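Local coordinates for protein esterase (Uncultured bacterium, PDB 5EGN) that hydrolyses esters and, as an N-acyl-homoserine lactone lactonase, probably opens the lactone ring of bacterial quorum-sensing signals, at residues A[26-35]-A[50-58]. The protein carries 2 engineered substitutions. Sequence-based numbering, arbitrary orientation.
Sequences HPFSTNGGIW and VIDHRGHGR
His26 and His53 lie in an offset stack, ring centroids 3.8 Å apart and planes at 24°, joining the loops that follow two neighbouring parallel strands, 21-25 and 47-51, of the alpha/beta-hydrolase sheet. In this family the loop after strand 21-25 commonly contributes a backbone N-H to the oxyanion hole, and Pro27 touches Ser93 of the probable nucleophile elbow, consistent with a place beside the active site. Two hydrogen bonds fix the histidine pair: His53 N reaches His26 NE2 at 3.0 Å, nearly straight at 166°, while His53 NE2 meets His26 O at 2.7 Å on a lone pair in the carbonyl plane. Within its own loop, His26 ND1 donates to Pro27 O. With chi1 at 71°, CG of His26 sits between its backbone N and carbonyl carbon, and the ring reaches across to the 50-58 segment, Asn31 CA covering the face opposite His53. The edge of the His26 ring is turned toward the face of His56 in an offset edge-to-face pair, His26 CE1 lying 3.5 Å from His56 CG; Ser29 N and Phe28 CE1 meet the His56 ring at its edge, in plane. Replacing His26 by an alanine is likely to leave His53 N without its acceptor and the His53 ring without its stacking partner. Packing thins toward Arg58, partly exposed at the subunit interface: its NH2 comes no nearer than 4.1 Å to Gly33 N, while NH1 forms a salt bridge to Asp14 of the second subunit. Between these two regions Asp52 links both loops, its OD2 accepting from Arg58 N through the anti lone pair and its OD1 taking Gly32 N at 2.9 Å from above the carboxylate plane.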
# COMPACT_ATOMS: atom_id res chain seq x y z
N HIS A 26 -0.79 2.38 -11.74
CA HIS A 26 -0.55 3.53 -10.87
C HIS A 26 -0.15 4.79 -11.64
O HIS A 26 0.34 4.70 -12.76
CB HIS A 26 0.53 3.18 -9.84
CG HIS A 26 1.90 3.07 -10.43
ND1 HIS A 26 2.70 4.17 -10.67
CD2 HIS A 26 2.61 1.99 -10.82
CE1 HIS A 26 3.85 3.77 -11.19
NE2 HIS A 26 3.82 2.45 -11.29
N PRO A 27 -0.35 5.98 -11.03
CA PRO A 27 0.08 7.23 -11.66
C PRO A 27 1.60 7.41 -11.68
O PRO A 27 2.33 6.62 -11.08
CB PRO A 27 -0.57 8.30 -10.77
CG PRO A 27 -0.72 7.65 -9.46
CD PRO A 27 -1.07 6.22 -9.77
N PHE A 28 2.05 8.45 -12.37
CA PHE A 28 3.47 8.72 -12.55
C PHE A 28 4.17 9.03 -11.22
O PHE A 28 3.58 9.65 -10.34
CB PHE A 28 3.65 9.88 -13.54
CG PHE A 28 5.03 9.99 -14.11
CD1 PHE A 28 5.65 8.90 -14.68
CD2 PHE A 28 5.70 11.21 -14.11
CE1 PHE A 28 6.93 9.01 -15.22
CE2 PHE A 28 6.96 11.33 -14.65
CZ PHE A 28 7.58 10.22 -15.21
N SER A 29 5.41 8.55 -11.10
CA SER A 29 6.28 8.76 -9.93
C SER A 29 5.86 7.96 -8.69
O SER A 29 6.56 7.97 -7.68
CB SER A 29 6.36 10.24 -9.56
OG SER A 29 5.26 10.62 -8.74
N THR A 30 4.73 7.26 -8.77
CA THR A 30 4.27 6.44 -7.65
C THR A 30 4.54 4.97 -7.91
O THR A 30 5.42 4.62 -8.70
CB THR A 30 2.77 6.63 -7.38
OG1 THR A 30 2.01 6.03 -8.44
CG2 THR A 30 2.42 8.11 -7.30
N ASN A 31 3.79 4.11 -7.24
CA ASN A 31 3.83 2.67 -7.50
C ASN A 31 2.51 2.00 -7.15
O ASN A 31 1.52 2.67 -6.85
CB ASN A 31 4.98 2.01 -6.74
CG ASN A 31 4.90 2.24 -5.25
OD1 ASN A 31 4.09 1.64 -4.55
ND2 ASN A 31 5.77 3.10 -4.74
N GLY A 32 2.51 0.67 -7.17
CA GLY A 32 1.30 -0.11 -6.97
C GLY A 32 0.64 0.05 -5.61
O GLY A 32 -0.57 -0.17 -5.47
N GLY A 33 1.43 0.43 -4.62
CA GLY A 33 0.94 0.61 -3.26
C GLY A 33 -0.29 1.50 -3.21
O GLY A 33 -1.20 1.25 -2.43
N ILE A 34 -0.31 2.52 -4.06
CA ILE A 34 -1.43 3.47 -4.13
C ILE A 34 -2.81 2.81 -4.26
O ILE A 34 -3.82 3.44 -3.98
CB ILE A 34 -1.23 4.46 -5.32
CG1 ILE A 34 -2.05 5.74 -5.12
CG2 ILE A 34 -1.59 3.78 -6.65
CD1 ILE A 34 -1.80 6.79 -6.17
N TRP A 35 -2.84 1.54 -4.67
CA TRP A 35 -4.11 0.84 -4.85
C TRP A 35 -4.51 0.01 -3.63
O TRP A 35 -5.37 -0.88 -3.75
CB TRP A 35 -4.04 -0.06 -6.08
CG TRP A 35 -3.77 0.68 -7.35
CD1 TRP A 35 -2.65 0.61 -8.12
CD2 TRP A 35 -4.65 1.61 -8.00
NE1 TRP A 35 -2.77 1.43 -9.21
CE2 TRP A 35 -3.99 2.05 -9.16
CE3 TRP A 35 -5.93 2.10 -7.72
CZ2 TRP A 35 -4.57 2.97 -10.04
CZ3 TRP A 35 -6.50 3.01 -8.59
CH2 TRP A 35 -5.82 3.44 -9.74
N VAL A 50 -2.05 -5.73 -9.85
CA VAL A 50 -1.58 -4.36 -9.68
C VAL A 50 -0.12 -4.27 -10.11
O VAL A 50 0.72 -5.07 -9.67
CB VAL A 50 -1.75 -3.90 -8.21
CG1 VAL A 50 -1.30 -4.99 -7.26
CG2 VAL A 50 -1.01 -2.60 -7.96
N ILE A 51 0.19 -3.30 -10.97
CA ILE A 51 1.53 -3.29 -11.58
C ILE A 51 2.39 -2.07 -11.26
O ILE A 51 1.90 -0.93 -11.23
CB ILE A 51 1.42 -3.42 -13.13
CG1 ILE A 51 0.78 -4.76 -13.50
CG2 ILE A 51 2.79 -3.33 -13.79
CD1 ILE A 51 0.57 -4.94 -14.98
N ASP A 52 3.67 -2.33 -11.00
CA ASP A 52 4.69 -1.29 -10.96
C ASP A 52 5.24 -1.05 -12.37
O ASP A 52 5.83 -1.94 -12.97
CB ASP A 52 5.83 -1.69 -10.02
CG ASP A 52 5.50 -1.45 -8.56
OD1 ASP A 52 4.30 -1.31 -8.23
OD2 ASP A 52 6.44 -1.39 -7.75
N HIS A 53 5.03 0.16 -12.89
CA HIS A 53 5.58 0.52 -14.19
C HIS A 53 7.10 0.46 -14.15
O HIS A 53 7.70 0.53 -13.07
CB HIS A 53 5.13 1.93 -14.60
CG HIS A 53 3.65 2.13 -14.55
ND1 HIS A 53 2.75 1.10 -14.76
CD2 HIS A 53 2.90 3.24 -14.31
CE1 HIS A 53 1.52 1.57 -14.66
NE2 HIS A 53 1.58 2.86 -14.38
N ARG A 54 7.73 0.34 -15.31
CA ARG A 54 9.18 0.38 -15.38
C ARG A 54 9.66 1.76 -14.94
O ARG A 54 9.05 2.77 -15.27
CB ARG A 54 9.68 0.05 -16.78
CG ARG A 54 9.17 0.97 -17.88
CD ARG A 54 9.89 0.71 -19.19
NE ARG A 54 9.76 -0.68 -19.61
CZ ARG A 54 10.39 -1.21 -20.66
NH1 ARG A 54 11.19 -0.45 -21.40
NH2 ARG A 54 10.22 -2.49 -20.96
N GLY A 55 10.74 1.79 -14.17
CA GLY A 55 11.24 3.04 -13.63
C GLY A 55 10.55 3.44 -12.34
O GLY A 55 10.85 4.48 -11.77
N HIS A 56 9.64 2.59 -11.87
CA HIS A 56 8.88 2.88 -10.66
C HIS A 56 8.94 1.73 -9.66
O HIS A 56 8.93 0.56 -10.04
CB HIS A 56 7.42 3.17 -11.00
CG HIS A 56 7.22 4.38 -11.86
ND1 HIS A 56 7.44 4.37 -13.22
CD2 HIS A 56 6.84 5.64 -11.55
CE1 HIS A 56 7.19 5.57 -13.72
NE2 HIS A 56 6.82 6.36 -12.73
N GLY A 57 9.00 2.09 -8.38
CA GLY A 57 8.88 1.14 -7.29
C GLY A 57 9.82 -0.05 -7.32
O GLY A 57 11.04 0.10 -7.18
N ARG A 58 9.25 -1.23 -7.51
CA ARG A 58 10.00 -2.48 -7.39
C ARG A 58 10.43 -3.04 -8.74
O ARG A 58 11.13 -4.05 -8.80
CB ARG A 58 9.15 -3.51 -6.64
CG ARG A 58 8.69 -3.03 -5.28
CD ARG A 58 7.57 -3.91 -4.76
NE ARG A 58 6.25 -3.44 -5.17
CZ ARG A 58 5.27 -3.14 -4.32
NH1 ARG A 58 5.47 -3.28 -3.02
NH2 ARG A 58 4.10 -2.72 -4.78
O HOH W 1 -0.39 -0.21 -10.49